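Local atomic coordinates of probable endonuclease 4 (Thermotoga maritima, PDB entry 4HNO), a protein that probably repairs DNA as a metal-dependent endonuclease, cleaving phosphodiester bonds at apurinic or apyrimidinic sites to leave a 3'-hydroxyl and a 5'-terminal sugar phosphate. Residues I77-K89 with S115-I128. Numbering follows the deposited sequence.
Sequences INLASPKDDIWQK and SHLGTGEEEGIDRI
Asn78 uses both ends of its amide on the backbone of Ser115. Its OD1 accepts from Ser115 N at 2.9 Å, while ND2 donates to Ser115 O at 3.0 Å, lying in that carbonyl's plane on a lone pair. CG stands anti to the backbone N (chi1 -179°), which aims the amide at Ser115. Ala80 N reaches OD1 from the opposite face to Ser115 N, closing an Asx turn, so three bonds fix the rotation of the amide.

Arg127 approaches Ala80 O side-on: NE and NH1 both donate to that oxygen, each at 3.0 Å, and it sits 2° out of the guanidinium plane. A bend at chi3 (-65°) turns the group back over Gly124 CA on one face, with Pro82 on the other; NH1 also donates to Thr119 OG1. At the helix backbone, Trp87 NE1 donates to Arg127 O at 3.1 Å; the oxygen lies at the ring edge, close to the indole plane, whereas NE1 stands above the carbonyl plane.

Each segment is a loop that runs into the first turns of a helix, 84-104 and 121-136, after the neighbouring parallel strands 69-72 and 108-115 of the TIM barrel. The Asn78 side chain lies about 13 Å from a bound zinc ion, outside the metal shell.

Ala80 CB lies 3.7 Å from Ile128 CG1, with Ile156 touching both side chains, and Pro82 CD rests 4.0 Å from Leu117 CD1, the two side chains crossing at about a right angle.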
loop_
_atom_site.group_PDB
_atom_site.type_symbol
_atom_site.label_atom_id
_atom_site.label_comp_id
_atom_site.label_asym_id
_atom_site.label_seq_id
_atom_site.Cartn_x
_atom_site.Cartn_y
_atom_site.Cartn_z
ATOM N N ILE A 77 -9.475 -10.517 3.644
ATOM C CA ILE A 77 -10.405 -9.522 4.139
ATOM C C ILE A 77 -11.097 -8.827 2.970
ATOM O O ILE A 77 -10.450 -8.394 2.018
ATOM C CB ILE A 77 -9.646 -8.540 5.018
ATOM C CG1 ILE A 77 -9.248 -9.226 6.335
ATOM C CG2 ILE A 77 -10.435 -7.247 5.252
ATOM C CD1 ILE A 77 -8.171 -8.488 7.084
ATOM N N ASN A 78 -12.415 -8.755 3.040
ATOM C CA ASN A 78 -13.199 -8.125 1.990
ATOM C C ASN A 78 -14.414 -7.456 2.604
ATOM O O ASN A 78 -15.480 -8.052 2.739
ATOM C CB ASN A 78 -13.621 -9.137 0.940
ATOM C CG ASN A 78 -14.403 -8.488 -0.165
ATOM O OD1 ASN A 78 -14.521 -7.262 -0.219
ATOM N ND2 ASN A 78 -14.985 -9.295 -1.045
ATOM N N LEU A 79 -14.223 -6.194 2.967
ATOM C CA LEU A 79 -15.278 -5.404 3.592
ATOM C C LEU A 79 -16.409 -5.024 2.635
ATOM O O LEU A 79 -17.410 -4.482 3.081
ATOM C CB LEU A 79 -14.712 -4.122 4.195
ATOM C CG LEU A 79 -13.701 -4.280 5.330
ATOM C CD1 LEU A 79 -13.227 -2.881 5.749
ATOM C CD2 LEU A 79 -14.271 -5.041 6.505
ATOM N N ALA A 80 -16.249 -5.305 1.337
ATOM C CA ALA A 80 -17.339 -5.098 0.391
ATOM C C ALA A 80 -18.135 -6.365 0.133
ATOM O O ALA A 80 -19.099 -6.327 -0.624
ATOM C CB ALA A 80 -16.833 -4.544 -0.929
ATOM N N SER A 81 -17.764 -7.481 0.738
ATOM C CA SER A 81 -18.411 -8.734 0.400
ATOM C C SER A 81 -19.902 -8.654 0.638
ATOM O O SER A 81 -20.343 -8.193 1.690
ATOM C CB SER A 81 -17.870 -9.866 1.252
ATOM O OG SER A 81 -18.572 -11.058 0.950
ATOM N N PRO A 82 -20.702 -9.179 -0.287
ATOM C CA PRO A 82 -22.148 -9.268 -0.069
ATOM C C PRO A 82 -22.536 -10.502 0.748
ATOM O O PRO A 82 -23.724 -10.738 0.930
ATOM C CB PRO A 82 -22.694 -9.363 -1.498
ATOM C CG PRO A 82 -21.629 -10.112 -2.217
ATOM C CD PRO A 82 -20.323 -9.601 -1.643
ATOM N N LYS A 83 -21.557 -11.280 1.187
ATOM C CA LYS A 83 -21.777 -12.426 2.047
ATOM C C LYS A 83 -21.527 -12.001 3.478
ATOM O O LYS A 83 -20.418 -11.644 3.854
ATOM C CB LYS A 83 -20.851 -13.577 1.660
ATOM C CG LYS A 83 -20.855 -13.906 0.165
ATOM C CD LYS A 83 -22.231 -14.127 -0.437
ATOM C CE LYS A 83 -22.151 -14.353 -1.948
ATOM N NZ LYS A 83 -21.105 -15.344 -2.340
ATOM N N ASP A 84 -22.557 -12.036 4.300
ATOM C CA ASP A 84 -22.415 -11.522 5.648
ATOM C C ASP A 84 -21.365 -12.270 6.469
ATOM O O ASP A 84 -20.698 -11.658 7.289
ATOM C CB ASP A 84 -23.755 -11.554 6.353
ATOM C CG ASP A 84 -23.670 -11.007 7.747
ATOM O OD1 ASP A 84 -23.361 -9.806 7.881
ATOM O OD2 ASP A 84 -23.856 -11.771 8.707
ATOM N N ASP A 85 -21.238 -13.580 6.261
ATOM C CA ASP A 85 -20.180 -14.358 6.918
ATOM C C ASP A 85 -18.828 -13.712 6.686
ATOM O O ASP A 85 -18.083 -13.425 7.639
ATOM C CB ASP A 85 -20.123 -15.800 6.361
ATOM C CG ASP A 85 -21.205 -16.698 6.911
ATOM O OD1 ASP A 85 -22.096 -16.200 7.631
ATOM O OD2 ASP A 85 -21.156 -17.914 6.596
ATOM N N ILE A 86 -18.514 -13.537 5.402
ATOM C CA ILE A 86 -17.230 -13.005 4.993
ATOM C C ILE A 86 -17.084 -11.579 5.527
ATOM O O ILE A 86 -16.016 -11.206 6.035
ATOM C CB ILE A 86 -17.049 -13.050 3.460
ATOM C CG1 ILE A 86 -16.971 -14.498 2.951
ATOM C CG2 ILE A 86 -15.810 -12.303 3.051
ATOM C CD1 ILE A 86 -16.856 -14.628 1.430
ATOM N N TRP A 87 -18.131 -10.773 5.446
ATOM C CA TRP A 87 -18.042 -9.409 5.939
ATOM C C TRP A 87 -17.706 -9.377 7.441
ATOM O O TRP A 87 -16.799 -8.670 7.869
ATOM C CB TRP A 87 -19.346 -8.670 5.623
ATOM C CG TRP A 87 -19.281 -7.223 5.968
ATOM C CD1 TRP A 87 -18.839 -6.226 5.172
ATOM C CD2 TRP A 87 -19.620 -6.622 7.211
ATOM N NE1 TRP A 87 -18.881 -5.038 5.841
ATOM C CE2 TRP A 87 -19.359 -5.251 7.099
ATOM C CE3 TRP A 87 -20.130 -7.117 8.419
ATOM C CZ2 TRP A 87 -19.609 -4.355 8.129
ATOM C CZ3 TRP A 87 -20.358 -6.234 9.450
ATOM C CH2 TRP A 87 -20.099 -4.860 9.298
ATOM N N GLN A 88 -18.451 -10.137 8.233
ATOM C CA GLN A 88 -18.206 -10.140 9.677
ATOM C C GLN A 88 -16.816 -10.641 10.026
ATOM O O GLN A 88 -16.134 -10.061 10.871
ATOM C CB GLN A 88 -19.225 -10.999 10.411
ATOM C CG GLN A 88 -20.624 -10.413 10.485
ATOM C CD GLN A 88 -21.407 -11.125 11.568
ATOM O OE1 GLN A 88 -20.956 -11.216 12.704
ATOM N NE2 GLN A 88 -22.570 -11.650 11.235
ATOM N N LYS A 89 -16.410 -11.744 9.407
ATOM C CA LYS A 89 -15.106 -12.285 9.707
ATOM C C LYS A 89 -13.995 -11.332 9.270
ATOM O O LYS A 89 -12.946 -11.239 9.912
ATOM C CB LYS A 89 -14.957 -13.658 9.062
ATOM C CG LYS A 89 -15.886 -14.710 9.681
ATOM C CD LYS A 89 -15.826 -16.011 8.893
ATOM C CE LYS A 89 -16.904 -17.051 9.240
ATOM N NZ LYS A 89 -17.130 -17.294 10.658
ATOM N N SER A 115 -14.242 -6.135 -2.913
ATOM C CA SER A 115 -14.994 -6.453 -4.121
ATOM C C SER A 115 -16.441 -6.747 -3.753
ATOM O O SER A 115 -16.707 -7.544 -2.853
ATOM C CB SER A 115 -14.429 -7.654 -4.828
ATOM O OG SER A 115 -15.372 -8.082 -5.822
ATOM N N HIS A 116 -17.378 -6.124 -4.482
ATOM C CA HIS A 116 -18.797 -6.354 -4.270
ATOM C C HIS A 116 -19.340 -7.558 -5.002
ATOM O O HIS A 116 -20.522 -7.887 -4.899
ATOM C CB HIS A 116 -19.616 -5.120 -4.626
ATOM C CG HIS A 116 -19.385 -4.630 -6.011
ATOM N ND1 HIS A 116 -19.787 -5.324 -7.125
ATOM C CD2 HIS A 116 -18.753 -3.520 -6.451
ATOM C CE1 HIS A 116 -19.416 -4.645 -8.197
ATOM N NE2 HIS A 116 -18.780 -3.551 -7.814
ATOM N N LEU A 117 -18.477 -8.227 -5.760
ATOM C CA LEU A 117 -18.850 -9.449 -6.492
ATOM C C LEU A 117 -20.069 -9.284 -7.427
ATOM O O LEU A 117 -20.827 -10.233 -7.681
ATOM C CB LEU A 117 -19.075 -10.609 -5.514
ATOM C CG LEU A 117 -17.798 -11.221 -4.919
ATOM C CD1 LEU A 117 -17.152 -10.281 -3.913
ATOM C CD2 LEU A 117 -18.059 -12.579 -4.269
ATOM N N GLY A 118 -20.227 -8.076 -7.958
ATOM C CA GLY A 118 -21.297 -7.762 -8.895
ATOM C C GLY A 118 -22.633 -7.364 -8.278
ATOM O O GLY A 118 -23.657 -7.415 -8.938
ATOM N N THR A 119 -22.620 -6.952 -7.014
ATOM C CA THR A 119 -23.832 -6.565 -6.295
ATOM C C THR A 119 -23.964 -5.057 -6.093
ATOM O O THR A 119 -24.853 -4.602 -5.367
ATOM C CB THR A 119 -23.925 -7.250 -4.922
ATOM O OG1 THR A 119 -22.871 -6.786 -4.071
ATOM C CG2 THR A 119 -23.873 -8.764 -5.061
ATOM N N GLY A 120 -23.079 -4.289 -6.709
ATOM C CA GLY A 120 -23.253 -2.852 -6.790
ATOM C C GLY A 120 -22.161 -2.069 -6.089
ATOM O O GLY A 120 -21.868 -2.306 -4.917
ATOM N N GLU A 121 -21.583 -1.105 -6.802
ATOM C CA GLU A 121 -20.583 -0.224 -6.237
ATOM C C GLU A 121 -21.105 0.534 -5.038
ATOM O O GLU A 121 -20.427 0.596 -4.022
ATOM C CB GLU A 121 -20.074 0.766 -7.289
ATOM C CG GLU A 121 -19.025 1.734 -6.747
ATOM C CD GLU A 121 -18.656 2.857 -7.720
ATOM O OE1 GLU A 121 -18.589 2.610 -8.930
ATOM O OE2 GLU A 121 -18.412 3.989 -7.265
ATOM N N GLU A 122 -22.280 1.149 -5.142
ATOM C CA GLU A 122 -22.762 2.009 -4.067
ATOM C C GLU A 122 -22.995 1.200 -2.797
ATOM O O GLU A 122 -22.602 1.598 -1.699
ATOM C CB GLU A 122 -24.054 2.726 -4.478
ATOM C CG GLU A 122 -23.900 3.696 -5.634
ATOM C CD GLU A 122 -23.979 3.021 -6.995
ATOM O OE1 GLU A 122 -24.092 1.776 -7.052
ATOM O OE2 GLU A 122 -23.941 3.744 -8.014
ATOM N N GLU A 123 -23.641 0.054 -2.939
ATOM C CA GLU A 123 -23.917 -0.793 -1.803
ATOM C C GLU A 123 -22.617 -1.361 -1.224
ATOM O O GLU A 123 -22.470 -1.481 -0.006
ATOM C CB GLU A 123 -24.863 -1.935 -2.175
ATOM C CG GLU A 123 -26.192 -1.465 -2.725
ATOM C CD GLU A 123 -26.233 -1.264 -4.256
ATOM O OE1 GLU A 123 -25.207 -0.931 -4.884
ATOM O OE2 GLU A 123 -27.324 -1.433 -4.844
ATOM N N GLY A 124 -21.666 -1.689 -2.094
ATOM C CA GLY A 124 -20.379 -2.169 -1.633
ATOM C C GLY A 124 -19.600 -1.112 -0.884
ATOM O O GLY A 124 -18.997 -1.422 0.156
ATOM N N ILE A 125 -19.610 0.125 -1.378
ATOM C CA ILE A 125 -18.979 1.218 -0.655
ATOM C C ILE A 125 -19.593 1.354 0.721
ATOM O O ILE A 125 -18.877 1.533 1.706
ATOM C CB ILE A 125 -19.040 2.518 -1.466
ATOM C CG1 ILE A 125 -18.032 2.416 -2.611
ATOM C CG2 ILE A 125 -18.802 3.739 -0.589
ATOM C CD1 ILE A 125 -18.081 3.570 -3.583
ATOM N N ASP A 126 -20.920 1.286 0.819
ATOM C CA ASP A 126 -21.541 1.422 2.128
ATOM C C ASP A 126 -21.099 0.293 3.063
ATOM O O ASP A 126 -20.902 0.534 4.262
ATOM C CB ASP A 126 -23.061 1.476 2.017
ATOM C CG ASP A 126 -23.587 2.826 1.557
ATOM O OD1 ASP A 126 -24.754 2.859 1.125
ATOM O OD2 ASP A 126 -22.852 3.826 1.619
ATOM N N ARG A 127 -20.938 -0.923 2.559
ATOM C CA ARG A 127 -20.466 -2.024 3.395
ATOM C C ARG A 127 -19.030 -1.780 3.849
ATOM O O ARG A 127 -18.683 -2.101 4.990
ATOM C CB ARG A 127 -20.587 -3.377 2.683
ATOM C CG ARG A 127 -22.026 -3.867 2.562
ATOM C CD ARG A 127 -22.126 -5.301 2.083
ATOM N NE ARG A 127 -21.640 -5.494 0.734
ATOM C CZ ARG A 127 -22.388 -5.420 -0.363
ATOM N NH1 ARG A 127 -21.825 -5.657 -1.539
ATOM N NH2 ARG A 127 -23.691 -5.113 -0.299
ATOM N N ILE A 128 -18.197 -1.242 2.967
ATOM C CA ILE A 128 -16.812 -0.938 3.336
ATOM C C ILE A 128 -16.810 0.119 4.443
ATOM O O ILE A 128 -16.096 -0.004 5.437
ATOM C CB ILE A 128 -16.005 -0.467 2.139
ATOM C CG1 ILE A 128 -15.848 -1.578 1.109
ATOM C CG2 ILE A 128 -14.625 0.026 2.606
ATOM C CD1 ILE A 128 -15.391 -1.064 -0.242
#